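Local coordinates for 11S globulin (Wrightia tinctoria, PDB 5WXU), which probably serves as a hexameric seed storage protein and also binds the plant hormone auxin (indole-3-acetic acid), at residues V86-Y97 against V167-L178. Residues are numbered along the deposited sequence; the frame is centred on the assembly and turned at random.
With PO4 (phosphate ion), chain N.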
loop_
_atom_site.group_PDB
_atom_site.type_symbol
_atom_site.label_atom_id
_atom_site.label_comp_id
_atom_site.label_asym_id
_atom_site.label_seq_id
_atom_site.Cartn_x
_atom_site.Cartn_y
_atom_site.Cartn_z
ATOM N N VAL B 86 2.699 4.915 39.461
ATOM C CA VAL B 86 2.277 4.004 40.467
ATOM C C VAL B 86 0.993 4.600 40.983
ATOM O O VAL B 86 1.017 5.718 41.482
ATOM C CB VAL B 86 3.345 3.812 41.556
ATOM C CG1 VAL B 86 2.761 2.960 42.684
ATOM C CG2 VAL B 86 4.577 3.132 40.961
ATOM N N ILE B 87 -0.131 3.936 40.745
ATOM C CA ILE B 87 -1.439 4.482 41.020
ATOM C C ILE B 87 -2.007 3.686 42.192
ATOM O O ILE B 87 -2.263 2.525 42.053
ATOM C CB ILE B 87 -2.382 4.371 39.806
ATOM C CG1 ILE B 87 -1.786 5.100 38.547
ATOM C CG2 ILE B 87 -3.758 4.945 40.059
ATOM C CD1 ILE B 87 -2.465 4.706 37.250
ATOM N N GLU B 88 -2.301 4.362 43.289
ATOM C CA GLU B 88 -2.947 3.714 44.438
ATOM C C GLU B 88 -4.289 3.155 44.171
ATOM O O GLU B 88 -4.972 3.522 43.226
ATOM C CB GLU B 88 -3.070 4.712 45.598
ATOM C CG GLU B 88 -1.721 5.081 46.160
ATOM C CD GLU B 88 -1.787 6.233 47.183
ATOM O OE1 GLU B 88 -2.872 6.477 47.796
ATOM O OE2 GLU B 88 -0.744 6.925 47.361
ATOM N N ASN B 89 -4.762 2.311 45.081
ATOM C CA ASN B 89 -6.159 1.876 45.068
ATOM C C ASN B 89 -7.138 3.060 44.994
ATOM O O ASN B 89 -6.928 4.028 45.622
ATOM C CB ASN B 89 -6.463 1.045 46.348
ATOM C CG ASN B 89 -7.962 0.836 46.580
ATOM O OD1 ASN B 89 -8.569 1.522 47.448
ATOM N ND2 ASN B 89 -8.587 -0.041 45.790
ATOM N N ARG B 90 -8.164 2.929 44.164
ATOM C CA ARG B 90 -9.147 3.934 43.840
ATOM C C ARG B 90 -8.552 5.248 43.294
ATOM O O ARG B 90 -9.234 6.261 43.270
ATOM C CB ARG B 90 -10.076 4.126 45.015
ATOM C CG ARG B 90 -10.954 2.904 45.257
ATOM C CD ARG B 90 -11.957 3.083 46.389
ATOM N NE ARG B 90 -12.788 1.881 46.469
ATOM C CZ ARG B 90 -13.867 1.734 47.236
ATOM N NH1 ARG B 90 -14.283 2.723 48.037
ATOM N NH2 ARG B 90 -14.536 0.580 47.193
ATOM N N GLY B 91 -7.308 5.187 42.782
ATOM C CA GLY B 91 -6.658 6.309 42.141
ATOM C C GLY B 91 -7.045 6.461 40.654
ATOM O O GLY B 91 -7.047 5.455 39.881
ATOM N N LEU B 92 -7.332 7.720 40.291
ATOM C CA LEU B 92 -7.679 8.148 38.924
ATOM C C LEU B 92 -6.561 9.020 38.360
ATOM O O LEU B 92 -6.242 10.089 38.915
ATOM C CB LEU B 92 -9.044 8.843 38.939
ATOM C CG LEU B 92 -9.505 9.592 37.698
ATOM C CD1 LEU B 92 -9.576 8.566 36.545
ATOM C CD2 LEU B 92 -10.865 10.239 37.935
ATOM N N PHE B 93 -5.892 8.550 37.273
ATOM C CA PHE B 93 -4.858 9.274 36.619
ATOM C C PHE B 93 -5.563 10.201 35.603
ATOM O O PHE B 93 -6.285 9.731 34.722
ATOM C CB PHE B 93 -3.891 8.269 35.923
ATOM C CG PHE B 93 -2.640 8.860 35.314
ATOM C CD1 PHE B 93 -2.083 10.052 35.712
ATOM C CD2 PHE B 93 -1.938 8.121 34.361
ATOM C CE1 PHE B 93 -0.885 10.511 35.204
ATOM C CE2 PHE B 93 -0.730 8.598 33.808
ATOM C CZ PHE B 93 -0.221 9.817 34.218
ATOM N N VAL B 94 -5.441 11.511 35.833
ATOM C CA VAL B 94 -6.128 12.567 35.116
ATOM C C VAL B 94 -5.843 12.367 33.590
ATOM O O VAL B 94 -4.695 12.160 33.204
ATOM C CB VAL B 94 -5.640 13.917 35.587
ATOM C CG1 VAL B 94 -6.195 15.059 34.757
ATOM C CG2 VAL B 94 -6.020 14.159 37.071
ATOM N N PRO B 95 -6.890 12.491 32.793
ATOM C CA PRO B 95 -6.644 12.399 31.377
ATOM C C PRO B 95 -5.606 13.370 30.834
ATOM O O PRO B 95 -5.526 14.528 31.238
ATOM C CB PRO B 95 -7.998 12.725 30.790
ATOM C CG PRO B 95 -9.016 12.453 31.908
ATOM C CD PRO B 95 -8.277 12.894 33.071
ATOM N N SER B 96 -4.816 12.890 29.875
ATOM C CA SER B 96 -3.768 13.652 29.259
ATOM C C SER B 96 -3.515 13.162 27.805
ATOM O O SER B 96 -3.943 12.058 27.425
ATOM C CB SER B 96 -2.438 13.505 30.019
ATOM O OG SER B 96 -1.809 12.181 30.025
ATOM N N TYR B 97 -2.825 13.993 27.068
ATOM C CA TYR B 97 -2.308 13.642 25.734
ATOM C C TYR B 97 -0.876 14.088 25.641
ATOM O O TYR B 97 -0.431 15.002 26.342
ATOM C CB TYR B 97 -3.137 14.124 24.581
ATOM C CG TYR B 97 -3.298 15.641 24.418
ATOM C CD1 TYR B 97 -4.169 16.357 25.244
ATOM C CD2 TYR B 97 -2.560 16.343 23.551
ATOM C CE1 TYR B 97 -4.287 17.725 25.124
ATOM C CE2 TYR B 97 -2.710 17.675 23.406
ATOM C CZ TYR B 97 -3.572 18.366 24.213
ATOM O OH TYR B 97 -3.682 19.754 24.071
ATOM N N VAL B 167 -6.103 11.538 23.821
ATOM C CA VAL B 167 -6.394 11.574 25.275
ATOM C C VAL B 167 -6.522 10.161 25.862
ATOM O O VAL B 167 -7.274 9.354 25.370
ATOM C CB VAL B 167 -7.661 12.378 25.533
ATOM C CG1 VAL B 167 -8.118 12.340 27.052
ATOM C CG2 VAL B 167 -7.530 13.826 25.106
ATOM N N HIS B 168 -5.876 9.955 26.999
ATOM C CA HIS B 168 -6.000 8.696 27.671
ATOM C C HIS B 168 -6.008 8.945 29.210
ATOM O O HIS B 168 -5.538 9.935 29.673
ATOM C CB HIS B 168 -4.880 7.777 27.303
ATOM C CG HIS B 168 -3.518 8.382 27.520
ATOM N ND1 HIS B 168 -2.939 9.219 26.587
ATOM C CD2 HIS B 168 -2.701 8.399 28.601
ATOM C CE1 HIS B 168 -1.794 9.671 27.073
ATOM N NE2 HIS B 168 -1.628 9.183 28.294
ATOM N N TRP B 169 -6.535 7.978 29.928
ATOM C CA TRP B 169 -6.664 8.075 31.388
ATOM C C TRP B 169 -6.710 6.709 31.932
ATOM O O TRP B 169 -6.923 5.757 31.203
ATOM C CB TRP B 169 -7.916 8.869 31.818
ATOM C CG TRP B 169 -9.237 8.335 31.324
ATOM C CD1 TRP B 169 -9.890 8.688 30.136
ATOM C CD2 TRP B 169 -10.082 7.344 31.918
ATOM N NE1 TRP B 169 -11.036 7.980 29.960
ATOM C CE2 TRP B 169 -11.207 7.154 31.043
ATOM C CE3 TRP B 169 -10.021 6.579 33.104
ATOM C CZ2 TRP B 169 -12.192 6.233 31.276
ATOM C CZ3 TRP B 169 -11.049 5.736 33.349
ATOM C CH2 TRP B 169 -12.124 5.568 32.503
ATOM N N ALA B 170 -6.444 6.583 33.243
ATOM C CA ALA B 170 -6.385 5.243 33.824
ATOM C C ALA B 170 -6.946 5.316 35.283
ATOM O O ALA B 170 -6.843 6.317 35.938
ATOM C CB ALA B 170 -4.987 4.700 33.819
ATOM N N TYR B 171 -7.572 4.238 35.682
ATOM C CA TYR B 171 -8.183 4.113 37.021
ATOM C C TYR B 171 -7.852 2.707 37.558
ATOM O O TYR B 171 -8.019 1.706 36.866
ATOM C CB TYR B 171 -9.674 4.305 36.930
ATOM C CG TYR B 171 -10.371 4.064 38.253
ATOM C CD1 TYR B 171 -10.204 4.938 39.279
ATOM C CD2 TYR B 171 -11.136 2.926 38.463
ATOM C CE1 TYR B 171 -10.816 4.706 40.525
ATOM C CE2 TYR B 171 -11.758 2.692 39.687
ATOM C CZ TYR B 171 -11.592 3.583 40.700
ATOM O OH TYR B 171 -12.211 3.314 41.916
ATOM N N ASN B 172 -7.375 2.687 38.800
ATOM C CA ASN B 172 -7.026 1.447 39.506
ATOM C C ASN B 172 -8.227 0.960 40.312
ATOM O O ASN B 172 -8.577 1.585 41.321
ATOM C CB ASN B 172 -5.854 1.693 40.467
ATOM C CG ASN B 172 -5.428 0.417 41.145
ATOM O OD1 ASN B 172 -5.834 -0.672 40.732
ATOM N ND2 ASN B 172 -4.564 0.546 42.144
ATOM N N GLU B 173 -8.790 -0.159 39.908
ATOM C CA GLU B 173 -9.873 -0.751 40.653
ATOM C C GLU B 173 -9.430 -1.842 41.636
ATOM O O GLU B 173 -10.262 -2.357 42.354
ATOM C CB GLU B 173 -10.956 -1.271 39.684
ATOM C CG GLU B 173 -10.538 -2.457 38.842
ATOM C CD GLU B 173 -11.593 -2.786 37.782
ATOM O OE1 GLU B 173 -12.734 -2.247 37.876
ATOM O OE2 GLU B 173 -11.273 -3.570 36.866
ATOM N N ALA B 174 -8.157 -2.177 41.652
ATOM C CA ALA B 174 -7.642 -3.270 42.484
ATOM C C ALA B 174 -7.221 -2.717 43.845
ATOM O O ALA B 174 -7.083 -1.512 44.016
ATOM C CB ALA B 174 -6.451 -3.875 41.814
ATOM N N THR B 175 -7.011 -3.618 44.810
ATOM C CA THR B 175 -6.415 -3.224 46.072
ATOM C C THR B 175 -4.915 -2.970 45.987
ATOM O O THR B 175 -4.380 -2.086 46.734
ATOM C CB THR B 175 -6.746 -4.299 47.173
ATOM O OG1 THR B 175 -6.358 -5.575 46.703
ATOM C CG2 THR B 175 -8.257 -4.340 47.413
ATOM N N GLU B 176 -4.181 -3.771 45.182
ATOM C CA GLU B 176 -2.755 -3.532 44.954
ATOM C C GLU B 176 -2.538 -2.369 43.970
ATOM O O GLU B 176 -3.434 -2.059 43.186
ATOM C CB GLU B 176 -1.945 -4.747 44.482
ATOM C CG GLU B 176 -2.214 -5.229 43.066
ATOM C CD GLU B 176 -3.446 -6.118 42.851
ATOM O OE1 GLU B 176 -3.395 -6.796 41.773
ATOM O OE2 GLU B 176 -4.461 -6.154 43.647
ATOM N N LYS B 177 -1.372 -1.770 44.077
ATOM C CA LYS B 177 -1.066 -0.572 43.240
ATOM C C LYS B 177 -1.049 -1.045 41.787
ATOM O O LYS B 177 -0.635 -2.170 41.497
ATOM C CB LYS B 177 0.283 0.017 43.619
ATOM C CG LYS B 177 0.192 0.728 44.956
ATOM C CD LYS B 177 1.504 1.270 45.460
ATOM C CE LYS B 177 1.244 2.215 46.625
ATOM N NZ LYS B 177 2.495 2.574 47.348
ATOM N N LEU B 178 -1.525 -0.168 40.910
ATOM C CA LEU B 178 -1.429 -0.350 39.454
ATOM C C LEU B 178 -0.157 0.303 39.007
ATOM O O LEU B 178 0.029 1.480 39.257
ATOM C CB LEU B 178 -2.612 0.278 38.839
ATOM C CG LEU B 178 -2.703 0.302 37.297
ATOM C CD1 LEU B 178 -2.788 -1.103 36.765
ATOM C CD2 LEU B 178 -3.942 1.058 36.867
HETATM P P PO4 N . 1.381 10.374 30.316
HETATM O O1 PO4 N . 0.872 11.883 30.071
HETATM O O2 PO4 N . 0.416 9.199 30.302
HETATM O O3 PO4 N . 2.151 9.950 29.060
HETATM O O4 PO4 N . 2.496 10.198 31.349
HETATM O O HOH W 1 -11.373 -0.916 45.294
HETATM O O HOH W 2 -3.028 10.508 31.687
#
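N172 reaches across to the turn at residues 88-91 with its side-chain amide. Its ND2 lies 3.0 Å from I87 O and 3.2 Å from E88 O, both weak hydrogen bonds, while a straighter one (169°) runs to E176 O, nearly in the amide plane. CG anti to the backbone N (chi1 -177°) carries the amide between the two loops, where OD1 accepts from A174 N in an Asx turn. A leucine here, with neither ND2 nor OD1, would probably leave the E176 carbonyl and A174 N without their mates and the 173-177 loop freer to shift. N89 ND2 in turn donates to A174 O at 2.8 Å, almost straight, though the donor stands above that carbonyl's plane.

Backbone pairing frames these loops. I87 and L178 form an antiparallel hydrogen-bonded pair; beyond the type II turn E88-G91 a second ladder joins L92-Y171 and F93-A170, its strand axes 175° apart. Between F93 and S96 the register slips by one, a beta bulge, and S96 pairs with H168. P95 CG packs on W169 CB (3.8 Å), and L92 CD1 approaches W169 CE3 at 4.0 Å.

The H168 ring lies with one face under S96 O, 3.1 Å above its plane. Its ND1 is hydrogen-bonded to I166 O, which helps fix the ring's turn, and NE2, at the ring edge, donates to O2 of a phosphate (2.9 Å), probably from the crystallisation liquor, whose O1 takes the S96 hydroxyl; H85, N98 and R199 also bind this ion.

The contact thus joins both sheets of the N-terminal cupin barrel: strand 80-87 runs beside 178-185 in one, while 91-98 and 168-172 pair in the other, flanked by 258-260 and 110-115 respectively. At the far end Y97 stacks on W348 of the second subunit.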